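Local coordinates for protein cytochrome P450 reductase (Amycolatopsis methanolica 239, PDB 5OGX) that transfers electrons from NADH through FAD and a [2Fe-2S] cluster to a partner cytochrome P450 that O-demethylates guaiacol and other lignin-derived aromatics, at residues A[104-109]-A[185-190]; A[120-125]-A[161-166]; A[135-140]-A[192-197]; A[148-153]-A[219-224]. All coordinates share one frame; numbering follows the deposited sequence.

Contact 1 (A[104-109]-A[185-190]); sequences TATVLE and GDRVEA
One water is gripped by three groups where Ala105 meets Arg187 and Val188: it accepts from Ala105 N at 2.9 Å and from Arg187 NH2, and donates to Val188 O at 2.6 Å. It links two antiparallel strands of the FAD-binding beta-barrel domain where Ala105 N and Val188 O stand 4.2 Å apart, too far for a direct bond. Returning the other way, Val188 N bonds to Ala105 O at 3.0 Å, and Arg187 CA sends a C-H toward the same carbonyl. Past the non-hydrogen-bonded pair Thr106-Arg187, the backbone bonding continues onto residues 185-186. Val107 uses both its N and its O: the N gives a nearly straight bond (168°) to Asp186 O, in the carbonyl plane, and the O takes the N-H of Gly185. Asp186 OD2 accepts a hydrogen bond from Ala183 N. On the buried face Val107 CG2 meets Val188 CG2 at 3.7 Å, with Leu122 of strand 117-124 packed beside Val107. The outer face belongs to Thr104, Thr106 and Arg187. The bend at chi2 (-74°) sets Arg187 CD 3.4 Å from Thr106 OG1, and a second bend at chi3 (-57°) swings the guanidinium toward Thr104. The methyl CG2 of Thr104 then sits over the centre of the guanidinium of Arg187, 3.6 Å above its plane.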
# COMPACT_ATOMS: atom_id res chain seq x y z
N THR A 104 -2.88 -19.58 0.97
CA THR A 104 -3.91 -20.50 0.51
C THR A 104 -5.23 -19.75 0.68
O THR A 104 -5.87 -19.81 1.72
CB THR A 104 -3.88 -21.81 1.31
OG1 THR A 104 -2.60 -22.43 1.16
CG2 THR A 104 -4.95 -22.76 0.80
N ALA A 105 -5.62 -19.01 -0.36
CA ALA A 105 -6.69 -18.03 -0.28
C ALA A 105 -7.89 -18.48 -1.10
O ALA A 105 -7.74 -18.91 -2.24
CB ALA A 105 -6.22 -16.66 -0.78
N THR A 106 -9.09 -18.36 -0.51
CA THR A 106 -10.34 -18.76 -1.15
C THR A 106 -11.32 -17.60 -1.11
O THR A 106 -11.50 -16.97 -0.06
CB THR A 106 -10.95 -20.00 -0.47
OG1 THR A 106 -9.98 -21.06 -0.44
CG2 THR A 106 -12.18 -20.47 -1.23
N VAL A 107 -11.96 -17.31 -2.24
CA VAL A 107 -12.93 -16.22 -2.27
C VAL A 107 -14.12 -16.60 -1.40
O VAL A 107 -14.79 -17.61 -1.64
CB VAL A 107 -13.38 -15.91 -3.71
CG1 VAL A 107 -14.42 -14.79 -3.69
CG2 VAL A 107 -12.18 -15.52 -4.58
N LEU A 108 -14.36 -15.80 -0.36
CA LEU A 108 -15.55 -15.97 0.46
C LEU A 108 -16.71 -15.12 -0.02
O LEU A 108 -17.87 -15.55 0.06
CB LEU A 108 -15.23 -15.62 1.92
CG LEU A 108 -14.18 -16.50 2.58
CD1 LEU A 108 -14.04 -16.15 4.05
CD2 LEU A 108 -14.49 -17.99 2.39
N GLU A 109 -16.44 -13.93 -0.55
CA GLU A 109 -17.49 -13.06 -1.06
C GLU A 109 -16.89 -12.10 -2.07
O GLU A 109 -15.75 -11.66 -1.92
CB GLU A 109 -18.17 -12.28 0.06
CG GLU A 109 -19.22 -11.28 -0.43
CD GLU A 109 -20.07 -10.71 0.68
OE1 GLU A 109 -19.50 -10.33 1.72
OE2 GLU A 109 -21.31 -10.67 0.52
N GLY A 185 -15.65 -19.31 -3.68
CA GLY A 185 -15.11 -20.64 -3.79
C GLY A 185 -13.88 -20.75 -4.67
O GLY A 185 -13.16 -21.76 -4.59
N ASP A 186 -13.61 -19.74 -5.50
CA ASP A 186 -12.38 -19.75 -6.29
C ASP A 186 -11.15 -19.70 -5.38
O ASP A 186 -11.10 -18.93 -4.42
CB ASP A 186 -12.32 -18.55 -7.23
CG ASP A 186 -13.35 -18.59 -8.33
OD1 ASP A 186 -13.91 -19.68 -8.59
OD2 ASP A 186 -13.56 -17.53 -8.95
N ARG A 187 -10.15 -20.52 -5.70
CA ARG A 187 -8.82 -20.33 -5.13
C ARG A 187 -8.10 -19.22 -5.88
O ARG A 187 -8.23 -19.08 -7.10
CB ARG A 187 -8.02 -21.63 -5.21
CG ARG A 187 -8.34 -22.63 -4.10
CD ARG A 187 -7.76 -22.18 -2.77
NE ARG A 187 -6.31 -21.99 -2.84
CZ ARG A 187 -5.43 -22.98 -2.81
NH1 ARG A 187 -5.84 -24.24 -2.69
NH2 ARG A 187 -4.13 -22.72 -2.89
N VAL A 188 -7.32 -18.42 -5.15
CA VAL A 188 -6.64 -17.28 -5.74
C VAL A 188 -5.17 -17.35 -5.36
O VAL A 188 -4.84 -17.50 -4.18
CB VAL A 188 -7.26 -15.94 -5.26
CG1 VAL A 188 -6.43 -14.75 -5.72
CG2 VAL A 188 -8.71 -15.82 -5.74
N GLU A 189 -4.29 -17.27 -6.35
CA GLU A 189 -2.86 -17.25 -6.09
C GLU A 189 -2.48 -15.89 -5.53
O GLU A 189 -2.76 -14.86 -6.15
CB GLU A 189 -2.09 -17.56 -7.37
CG GLU A 189 -0.58 -17.64 -7.19
CD GLU A 189 0.14 -18.02 -8.47
OE1 GLU A 189 -0.55 -18.27 -9.48
OE2 GLU A 189 1.38 -18.05 -8.46
N ALA A 190 -1.84 -15.88 -4.37
CA ALA A 190 -1.60 -14.62 -3.67
C ALA A 190 -0.41 -14.79 -2.74
O ALA A 190 -0.19 -15.87 -2.18
CB ALA A 190 -2.84 -14.18 -2.88
O HOH W 1 -4.12 -19.63 -2.81

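Contact 2 (A[120-125]-A[161-166]); sequences VLLGLA and LELHVR. With FAD (flavin-adenine dinucleotide), chain B.
Two hydrogen-bonded pairs, Val120-Leu163 and Leu122-Leu161, join neighbouring antiparallel strands of the FAD-binding beta barrel through four backbone bonds; the shortest runs from Leu161 N to Leu122 O at 2.7 Å. Between the pairs, C-H...O contacts add to the seam, as where Leu121 CA meets Leu161 O at 3.2 Å. Apolar contacts fill the barrel side. Leu124 and Leu161 cross at about a right angle, CD1 of Leu124 against CD2 of Leu161 at 3.9 Å, while Leu122 CD1 touches Leu163 CD1 and Val120 CG2 lies near Val165 CG2; Val136 and Leu138 close over the leucines. With Leu161 cut back to an alanine, the branched end of Leu124 would probably lose the methyls it crosses and pack less firmly. On the other face Leu121 CD2 lies alongside the CB and CG of Glu162. The glutamate is extended, with CG anti to its N (chi1 178°), and its OE2 takes the N-H of His164 NE2 at 2.9 Å, in the ring plane but from above the carboxylate. Arg255 and Arg119 form salt bridges to the same oxygen, and Tyr251 OH bonds to His164 ND1. Farther along, the backbone reads the flavin: His164 O accepts from FAD N3 at 2.7 Å, and Arg166 N donates to FAD O2 at 2.9 Å. Main-chain atoms thus fix the pyrimidine edge of the isoalloxazine, and the N-H at O2 would probably favour negative charge there when the flavin is reduced.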
# COMPACT_ATOMS: atom_id res chain seq x y z
N VAL A 120 -13.80 -7.63 -2.11
CA VAL A 120 -13.43 -9.03 -2.23
C VAL A 120 -12.95 -9.50 -0.87
O VAL A 120 -12.05 -8.90 -0.28
CB VAL A 120 -12.34 -9.24 -3.30
CG1 VAL A 120 -11.90 -10.68 -3.31
CG2 VAL A 120 -12.86 -8.80 -4.68
N LEU A 121 -13.55 -10.57 -0.36
CA LEU A 121 -13.14 -11.17 0.90
C LEU A 121 -12.45 -12.49 0.58
O LEU A 121 -13.04 -13.36 -0.06
CB LEU A 121 -14.34 -11.41 1.82
CG LEU A 121 -15.11 -10.17 2.24
CD1 LEU A 121 -16.20 -10.55 3.24
CD2 LEU A 121 -14.18 -9.10 2.83
N LEU A 122 -11.19 -12.62 1.01
CA LEU A 122 -10.39 -13.81 0.75
C LEU A 122 -10.14 -14.53 2.07
O LEU A 122 -9.48 -13.98 2.96
CB LEU A 122 -9.06 -13.45 0.10
CG LEU A 122 -9.04 -12.75 -1.26
CD1 LEU A 122 -7.59 -12.58 -1.71
CD2 LEU A 122 -9.85 -13.57 -2.27
N GLY A 123 -10.65 -15.75 2.19
CA GLY A 123 -10.41 -16.54 3.38
C GLY A 123 -9.09 -17.28 3.29
O GLY A 123 -8.72 -17.80 2.24
N LEU A 124 -8.37 -17.30 4.41
CA LEU A 124 -7.05 -17.91 4.47
C LEU A 124 -7.09 -19.20 5.28
O LEU A 124 -7.84 -19.32 6.25
CB LEU A 124 -6.04 -16.95 5.12
CG LEU A 124 -5.83 -15.65 4.36
CD1 LEU A 124 -4.74 -14.84 5.06
CD2 LEU A 124 -5.46 -15.92 2.91
N ALA A 125 -6.26 -20.16 4.87
CA ALA A 125 -6.14 -21.40 5.63
C ALA A 125 -5.45 -21.19 6.97
O ALA A 125 -5.74 -21.90 7.94
CB ALA A 125 -5.40 -22.45 4.81
N LEU A 161 -9.09 -11.65 4.33
CA LEU A 161 -8.52 -10.42 3.79
C LEU A 161 -9.60 -9.63 3.05
O LEU A 161 -10.41 -10.20 2.32
CB LEU A 161 -7.36 -10.74 2.85
CG LEU A 161 -6.26 -11.64 3.42
CD1 LEU A 161 -5.17 -11.87 2.36
CD2 LEU A 161 -5.64 -11.09 4.71
N GLU A 162 -9.62 -8.31 3.26
CA GLU A 162 -10.62 -7.44 2.66
C GLU A 162 -9.94 -6.52 1.65
O GLU A 162 -9.09 -5.71 2.02
CB GLU A 162 -11.35 -6.60 3.72
CG GLU A 162 -12.37 -5.64 3.11
CD GLU A 162 -13.01 -4.74 4.16
OE1 GLU A 162 -12.70 -4.92 5.34
OE2 GLU A 162 -13.82 -3.87 3.78
N LEU A 163 -10.36 -6.63 0.38
CA LEU A 163 -9.84 -5.79 -0.70
C LEU A 163 -10.95 -4.92 -1.25
O LEU A 163 -12.12 -5.34 -1.31
CB LEU A 163 -9.25 -6.65 -1.85
CG LEU A 163 -8.38 -7.84 -1.43
CD1 LEU A 163 -7.96 -8.65 -2.66
CD2 LEU A 163 -7.17 -7.34 -0.68
N HIS A 164 -10.60 -3.70 -1.67
CA HIS A 164 -11.50 -2.80 -2.38
C HIS A 164 -10.93 -2.58 -3.77
O HIS A 164 -9.86 -2.00 -3.91
CB HIS A 164 -11.65 -1.45 -1.68
CG HIS A 164 -12.09 -1.55 -0.25
ND1 HIS A 164 -12.13 -0.45 0.59
CD2 HIS A 164 -12.52 -2.60 0.49
CE1 HIS A 164 -12.56 -0.83 1.78
NE2 HIS A 164 -12.81 -2.13 1.74
N VAL A 165 -11.65 -3.04 -4.80
CA VAL A 165 -11.12 -3.09 -6.15
C VAL A 165 -11.90 -2.13 -7.04
O VAL A 165 -13.13 -2.23 -7.14
CB VAL A 165 -11.21 -4.52 -6.71
CG1 VAL A 165 -10.53 -4.59 -8.08
CG2 VAL A 165 -10.57 -5.50 -5.74
N ARG A 166 -11.18 -1.24 -7.72
CA ARG A 166 -11.79 -0.35 -8.70
C ARG A 166 -11.62 -0.93 -10.10
O ARG A 166 -10.52 -1.33 -10.49
CB ARG A 166 -11.16 1.04 -8.62
CG ARG A 166 -11.68 1.99 -9.67
CD ARG A 166 -12.82 2.86 -9.15
NE ARG A 166 -13.30 3.78 -10.18
CZ ARG A 166 -12.67 4.89 -10.54
NH1 ARG A 166 -13.18 5.66 -11.49
NH2 ARG A 166 -11.53 5.24 -9.94
PA FAD B . -4.11 -3.09 -16.51
O1A FAD B . -4.38 -4.20 -17.50
O2A FAD B . -2.75 -3.16 -15.87
O5B FAD B . -4.26 -1.62 -17.23
C5B FAD B . -5.12 -1.48 -18.34
C4B FAD B . -4.83 -0.09 -18.98
O4B FAD B . -5.29 0.86 -18.21
C3B FAD B . -3.31 0.15 -19.07
O3B FAD B . -3.04 0.84 -20.21
C2B FAD B . -2.99 0.97 -17.80
O2B FAD B . -1.73 1.76 -17.97
C1B FAD B . -4.05 1.71 -17.63
N9A FAD B . -4.36 1.89 -16.23
C8A FAD B . -3.94 1.13 -15.22
N7A FAD B . -4.48 1.61 -14.09
C5A FAD B . -5.25 2.66 -14.43
C6A FAD B . -6.03 3.50 -13.66
N6A FAD B . -6.38 3.68 -12.26
N1A FAD B . -6.72 4.48 -14.24
C2A FAD B . -6.65 4.65 -15.58
N3A FAD B . -5.89 3.83 -16.34
C4A FAD B . -5.19 2.83 -15.75
N1 FAD B . -6.11 -1.00 -7.10
C2 FAD B . -7.40 -1.12 -6.42
O2 FAD B . -8.41 -1.08 -7.04
N3 FAD B . -7.42 -1.32 -4.97
C4 FAD B . -6.24 -1.37 -4.17
O4 FAD B . -6.30 -1.52 -2.99
C4X FAD B . -4.94 -1.22 -4.89
N5 FAD B . -3.73 -1.29 -4.13
C5X FAD B . -2.47 -1.12 -4.85
C6 FAD B . -1.29 -1.13 -4.10
C7 FAD B . -0.09 -0.97 -4.80
C7M FAD B . 1.09 -1.03 -3.83
C8 FAD B . -0.07 -0.81 -6.18
C8M FAD B . 1.28 -0.65 -6.86
C9 FAD B . -1.25 -0.79 -6.92
C9A FAD B . -2.44 -0.94 -6.24
N10 FAD B . -3.68 -0.92 -7.03
C10 FAD B . -4.91 -1.04 -6.32
C1' FAD B . -3.65 -0.81 -8.50
C2' FAD B . -3.83 -2.32 -8.95
O2' FAD B . -2.77 -3.17 -8.54
C3' FAD B . -3.99 -2.52 -10.47
O3' FAD B . -2.98 -1.79 -11.11
C4' FAD B . -5.36 -2.03 -10.97
O4' FAD B . -6.38 -2.80 -10.39
C5' FAD B . -5.47 -2.14 -12.50
O5' FAD B . -5.01 -3.42 -12.91
P FAD B . -5.63 -4.10 -14.27
O1P FAD B . -4.87 -5.37 -14.53
O2P FAD B . -7.13 -4.23 -14.17
O3P FAD B . -5.34 -2.99 -15.44

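Contact 3 (A[135-140]-A[192-197]); sequences YVELVV and GPLGDF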
# COMPACT_ATOMS: atom_id res chain seq x y z
N TYR A 135 -0.17 -4.61 1.79
CA TYR A 135 -0.94 -5.08 0.66
C TYR A 135 -0.56 -6.51 0.33
O TYR A 135 0.41 -7.06 0.86
CB TYR A 135 -0.76 -4.15 -0.57
CG TYR A 135 0.57 -4.28 -1.32
CD1 TYR A 135 0.72 -5.21 -2.33
CD2 TYR A 135 1.63 -3.42 -1.04
CE1 TYR A 135 1.93 -5.33 -3.03
CE2 TYR A 135 2.86 -3.54 -1.75
CZ TYR A 135 2.97 -4.48 -2.75
OH TYR A 135 4.16 -4.61 -3.48
N VAL A 136 -1.36 -7.12 -0.55
CA VAL A 136 -1.09 -8.47 -1.02
C VAL A 136 -0.99 -8.45 -2.54
O VAL A 136 -1.55 -7.59 -3.22
CB VAL A 136 -2.15 -9.50 -0.57
CG1 VAL A 136 -2.12 -9.65 0.94
CG2 VAL A 136 -3.54 -9.11 -1.09
N GLU A 137 -0.24 -9.41 -3.07
CA GLU A 137 -0.01 -9.51 -4.50
C GLU A 137 -0.79 -10.69 -5.05
O GLU A 137 -0.57 -11.83 -4.63
CB GLU A 137 1.49 -9.66 -4.75
CG GLU A 137 1.93 -9.69 -6.19
CD GLU A 137 3.42 -9.94 -6.25
OE1 GLU A 137 3.83 -10.94 -6.86
OE2 GLU A 137 4.17 -9.16 -5.63
N LEU A 138 -1.72 -10.41 -5.97
CA LEU A 138 -2.51 -11.46 -6.60
C LEU A 138 -1.95 -11.77 -7.98
O LEU A 138 -1.38 -10.90 -8.66
CB LEU A 138 -3.98 -11.05 -6.74
CG LEU A 138 -4.74 -10.52 -5.52
CD1 LEU A 138 -6.24 -10.37 -5.84
CD2 LEU A 138 -4.54 -11.41 -4.31
N VAL A 139 -2.14 -13.01 -8.42
CA VAL A 139 -1.79 -13.44 -9.77
C VAL A 139 -3.09 -13.71 -10.52
O VAL A 139 -3.94 -14.47 -10.04
CB VAL A 139 -0.88 -14.68 -9.75
CG1 VAL A 139 -0.47 -15.05 -11.18
CG2 VAL A 139 0.34 -14.43 -8.89
N VAL A 140 -3.24 -13.09 -11.69
CA VAL A 140 -4.45 -13.27 -12.49
C VAL A 140 -4.43 -14.68 -13.06
O VAL A 140 -3.48 -15.07 -13.74
CB VAL A 140 -4.56 -12.23 -13.61
CG1 VAL A 140 -5.82 -12.47 -14.47
CG2 VAL A 140 -4.52 -10.81 -13.03
N GLY A 192 1.81 -12.41 0.42
CA GLY A 192 1.82 -11.22 1.23
C GLY A 192 2.37 -11.52 2.60
O GLY A 192 2.70 -12.66 2.93
N PRO A 193 2.47 -10.49 3.45
CA PRO A 193 2.19 -9.09 3.12
C PRO A 193 3.39 -8.41 2.48
O PRO A 193 4.52 -8.88 2.62
CB PRO A 193 1.90 -8.47 4.48
CG PRO A 193 2.90 -9.19 5.38
CD PRO A 193 3.01 -10.62 4.82
N LEU A 194 3.13 -7.29 1.81
CA LEU A 194 4.16 -6.43 1.26
C LEU A 194 3.86 -4.99 1.66
O LEU A 194 2.74 -4.67 2.05
CB LEU A 194 4.22 -6.53 -0.27
CG LEU A 194 4.63 -7.92 -0.78
CD1 LEU A 194 3.92 -8.22 -2.09
CD2 LEU A 194 6.13 -7.99 -0.96
N GLY A 195 4.86 -4.12 1.53
CA GLY A 195 4.60 -2.70 1.62
C GLY A 195 5.01 -2.08 2.95
O GLY A 195 5.14 -2.74 3.97
N ASP A 196 5.20 -0.75 2.90
CA ASP A 196 5.65 0.04 4.04
C ASP A 196 4.63 1.08 4.49
O ASP A 196 4.95 1.93 5.34
CB ASP A 196 6.94 0.79 3.69
CG ASP A 196 8.13 -0.11 3.62
OD1 ASP A 196 8.08 -1.18 4.27
OD2 ASP A 196 9.10 0.28 2.92
N PHE A 197 3.42 1.05 3.95
CA PHE A 197 2.42 2.09 4.24
C PHE A 197 1.65 1.70 5.50
O PHE A 197 0.50 1.27 5.45
CB PHE A 197 1.49 2.23 3.03
CG PHE A 197 0.57 3.43 3.08
CD1 PHE A 197 1.06 4.73 3.13
CD2 PHE A 197 -0.80 3.24 2.98
CE1 PHE A 197 0.19 5.83 3.12
CE2 PHE A 197 -1.68 4.32 2.97
CZ PHE A 197 -1.18 5.62 3.04
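Tyr135 and Leu194 form a hydrogen-bonded antiparallel pair inside the FAD-binding beta barrel, each N bonded to the other's O at 2.9 Å, and the tyrosine ring lies across the leucine side chain. From the backbone, Tyr135 CB starts against the neighbouring strand, 3.4 Å from Tyr149 O. Its first torsion (chi1 75°) sets CG in the crowded position between N and the carbonyl carbon, and this folds the ring over Leu194. CD2 then passes Leu194 O at 3.5 Å, and on the other branch CE1 meets Leu194 CD1 at 3.6 Å. CE2 and CZ both lie on Leu194 CB, which makes a CH-pi contact 3.7 Å from the ring centroid and 22° off its normal. OH, at the tip, also stays near the leucine CB. Gln148 packs against this ring too, and the side chain comes about 4 Å from FAD and about 6 Å from the [2Fe-2S] cluster, nearest atoms in each case. The ring therefore stands where the flavin and iron-sulfur parts of the protein meet. Gly195 makes room for it, since a CB there would run into Tyr135 CD2; separately, Gly192 lets the strands close in beside Val136 CG1. Pro193 follows a cis peptide bond, and its CA makes a C-H...O contact with Tyr135 O. Gly195 N goes on to bond Asn35 OD1 by the cluster. Glu137, whose carboxylate is held by Arg146 and by Asn38, lends a last contact, its OE2 lying 3.7 Å from Leu194 CD1.

Contact 4 (A[148-153]-A[219-224]); sequences QYSLAN and LAPLVG. With FAD (flavin-adenine dinucleotide), chain B.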
# COMPACT_ATOMS: atom_id res chain seq x y z
N GLN A 148 -1.28 -5.65 -7.27
CA GLN A 148 -1.29 -5.35 -5.84
C GLN A 148 -2.67 -4.87 -5.41
O GLN A 148 -3.26 -4.02 -6.08
CB GLN A 148 -0.28 -4.25 -5.55
CG GLN A 148 1.12 -4.50 -6.13
CD GLN A 148 1.35 -3.97 -7.56
OE1 GLN A 148 0.41 -3.78 -8.35
NE2 GLN A 148 2.61 -3.74 -7.90
N TYR A 149 -3.11 -5.32 -4.24
CA TYR A 149 -4.36 -4.83 -3.64
C TYR A 149 -4.13 -4.62 -2.16
O TYR A 149 -3.70 -5.53 -1.45
CB TYR A 149 -5.54 -5.79 -3.92
CG TYR A 149 -5.81 -5.76 -5.39
CD1 TYR A 149 -6.41 -4.66 -5.98
CD2 TYR A 149 -5.33 -6.76 -6.22
CE1 TYR A 149 -6.59 -4.58 -7.36
CE2 TYR A 149 -5.50 -6.70 -7.60
CZ TYR A 149 -6.11 -5.61 -8.16
OH TYR A 149 -6.26 -5.54 -9.53
N SER A 150 -4.41 -3.40 -1.70
CA SER A 150 -4.22 -3.05 -0.30
C SER A 150 -5.21 -3.77 0.60
O SER A 150 -6.37 -3.98 0.22
CB SER A 150 -4.41 -1.54 -0.11
OG SER A 150 -3.50 -0.80 -0.88
N LEU A 151 -4.76 -4.10 1.81
CA LEU A 151 -5.65 -4.65 2.83
C LEU A 151 -6.41 -3.52 3.51
O LEU A 151 -5.81 -2.52 3.91
CB LEU A 151 -4.86 -5.46 3.86
CG LEU A 151 -4.10 -6.68 3.31
CD1 LEU A 151 -3.37 -7.36 4.44
CD2 LEU A 151 -5.07 -7.66 2.65
N ALA A 152 -7.72 -3.69 3.64
CA ALA A 152 -8.50 -2.81 4.50
C ALA A 152 -8.49 -3.26 5.95
O ALA A 152 -9.04 -2.57 6.83
CB ALA A 152 -9.96 -2.73 3.99
N ASN A 153 -7.86 -4.41 6.22
CA ASN A 153 -7.93 -5.09 7.52
C ASN A 153 -7.18 -4.36 8.61
O ASN A 153 -6.11 -3.77 8.39
CB ASN A 153 -7.29 -6.47 7.43
CG ASN A 153 -7.94 -7.34 6.42
OD1 ASN A 153 -8.01 -7.02 5.23
ND2 ASN A 153 -8.44 -8.47 6.87
N LEU A 219 -8.86 4.50 -0.64
CA LEU A 219 -9.44 4.42 0.70
C LEU A 219 -9.04 3.15 1.45
O LEU A 219 -8.93 3.16 2.68
CB LEU A 219 -10.98 4.50 0.60
CG LEU A 219 -11.83 4.46 1.86
CD1 LEU A 219 -11.41 5.57 2.83
CD2 LEU A 219 -13.33 4.58 1.52
N ALA A 220 -8.82 2.05 0.74
CA ALA A 220 -8.75 0.75 1.40
C ALA A 220 -7.72 0.68 2.54
O ALA A 220 -8.10 0.35 3.67
CB ALA A 220 -8.48 -0.37 0.38
N PRO A 221 -6.43 0.97 2.32
CA PRO A 221 -5.48 0.84 3.44
C PRO A 221 -5.74 1.86 4.51
O PRO A 221 -5.39 1.64 5.68
CB PRO A 221 -4.11 1.05 2.78
CG PRO A 221 -4.41 1.97 1.63
CD PRO A 221 -5.75 1.47 1.10
N LEU A 222 -6.36 2.99 4.15
CA LEU A 222 -6.63 4.02 5.14
C LEU A 222 -7.68 3.56 6.14
O LEU A 222 -7.68 4.01 7.29
CB LEU A 222 -7.08 5.29 4.43
CG LEU A 222 -6.19 5.81 3.31
CD1 LEU A 222 -6.86 7.05 2.73
CD2 LEU A 222 -4.77 6.15 3.78
N VAL A 223 -8.57 2.66 5.72
CA VAL A 223 -9.53 2.09 6.66
C VAL A 223 -8.81 1.33 7.76
O VAL A 223 -9.09 1.50 8.95
CB VAL A 223 -10.53 1.18 5.91
CG1 VAL A 223 -11.46 0.50 6.91
CG2 VAL A 223 -11.29 1.99 4.88
N GLY A 224 -7.82 0.50 7.38
CA GLY A 224 -7.10 -0.25 8.39
C GLY A 224 -6.21 0.64 9.25
O GLY A 224 -6.12 0.47 10.47
PA FAD B . -4.11 -3.09 -16.51
O1A FAD B . -4.38 -4.20 -17.50
O2A FAD B . -2.75 -3.16 -15.87
O5B FAD B . -4.26 -1.62 -17.23
C5B FAD B . -5.12 -1.48 -18.34
C4B FAD B . -4.83 -0.09 -18.98
O4B FAD B . -5.29 0.86 -18.21
C3B FAD B . -3.31 0.15 -19.07
O3B FAD B . -3.04 0.84 -20.21
C2B FAD B . -2.99 0.97 -17.80
O2B FAD B . -1.73 1.76 -17.97
C1B FAD B . -4.05 1.71 -17.63
N9A FAD B . -4.36 1.89 -16.23
C8A FAD B . -3.94 1.13 -15.22
N7A FAD B . -4.48 1.61 -14.09
C5A FAD B . -5.25 2.66 -14.43
C6A FAD B . -6.03 3.50 -13.66
N6A FAD B . -6.38 3.68 -12.26
N1A FAD B . -6.72 4.48 -14.24
C2A FAD B . -6.65 4.65 -15.58
N3A FAD B . -5.89 3.83 -16.34
C4A FAD B . -5.19 2.83 -15.75
N1 FAD B . -6.11 -1.00 -7.10
C2 FAD B . -7.40 -1.12 -6.42
O2 FAD B . -8.41 -1.08 -7.04
N3 FAD B . -7.42 -1.32 -4.97
C4 FAD B . -6.24 -1.37 -4.17
O4 FAD B . -6.30 -1.52 -2.99
C4X FAD B . -4.94 -1.22 -4.89
N5 FAD B . -3.73 -1.29 -4.13
C5X FAD B . -2.47 -1.12 -4.85
C6 FAD B . -1.29 -1.13 -4.10
C7 FAD B . -0.09 -0.97 -4.80
C7M FAD B . 1.09 -1.03 -3.83
C8 FAD B . -0.07 -0.81 -6.18
C8M FAD B . 1.28 -0.65 -6.86
C9 FAD B . -1.25 -0.79 -6.92
C9A FAD B . -2.44 -0.94 -6.24
N10 FAD B . -3.68 -0.92 -7.03
C10 FAD B . -4.91 -1.04 -6.32
C1' FAD B . -3.65 -0.81 -8.50
C2' FAD B . -3.83 -2.32 -8.95
O2' FAD B . -2.77 -3.17 -8.54
C3' FAD B . -3.99 -2.52 -10.47
O3' FAD B . -2.98 -1.79 -11.11
C4' FAD B . -5.36 -2.03 -10.97
O4' FAD B . -6.38 -2.80 -10.39
C5' FAD B . -5.47 -2.14 -12.50
O5' FAD B . -5.01 -3.42 -12.91
P FAD B . -5.63 -4.10 -14.27
O1P FAD B . -4.87 -5.37 -14.53
O2P FAD B . -7.13 -4.23 -14.17
O3P FAD B . -5.34 -2.99 -15.44
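Ser150 packs on Pro221, CB to CD at 3.5 Å, where the end of a flavin-binding strand meets the first turn of a helix in the NAD-binding domain. The apolar part is small: Ala152 CB lies by Val223, and Ala220 faces Ser150. Two C-H...O contacts join the backbones: Pro221 CA to Leu151 O at 3.4 Å and Ala152 CA to Ala220 O at 3.3 Å. Gly224 permits this closeness, for a CB there would collide with Asn153 O. Hydrogen bonds serve the cofactor. Residues 148-150 belong to the RxYS motif of this reductase family. Ser150 N donates to FAD O4 at 3.0 Å and more weakly to N5; Gln148 O accepts from the ribityl O2' at 2.6 Å. Tyr149 OH shares a bond with FAD O4' at 2.9 Å. CG of Tyr149, anti to the carbonyl carbon (chi1 -67°), sets the ring edge-on above the flavin, CD1 3.6 Å from FAD N3 and one face toward the ribityl O2'. Gln148 CB rests over the dimethylbenzene end, 3.4 Å from FAD C7. A valine in place of Tyr149 would probably leave FAD O4' without this mate and take away the ring edge above the pyrimidine end. Helix 219-232 thus abuts the end of barrel strand 146-150 with its first turns, its other side on strand 238-244 of the parallel sheet, while Arg227, farther along it, bonds back to Ala152 O.

From the N terminus, the chain lays down the first segments of contacts 1, 2, 3 and 4 in turn, then collects their partners in the order 2, 1, 3, 4. Contact 2 closes first, at 161-166, and is nested within the loop that contact 1 closes at 185-190. Contact 3 closes next and crosses both, sharing strand 187-194 with contact 1. Contact 4 closes last, at 219-224, crossing the other three. Contacts 1 to 3 knit one antiparallel barrel, contact 3 at its side toward the iron-sulfur domain. Contact 4 leaves the barrel for the NAD-binding domain, and with contact 2 it holds the flavin.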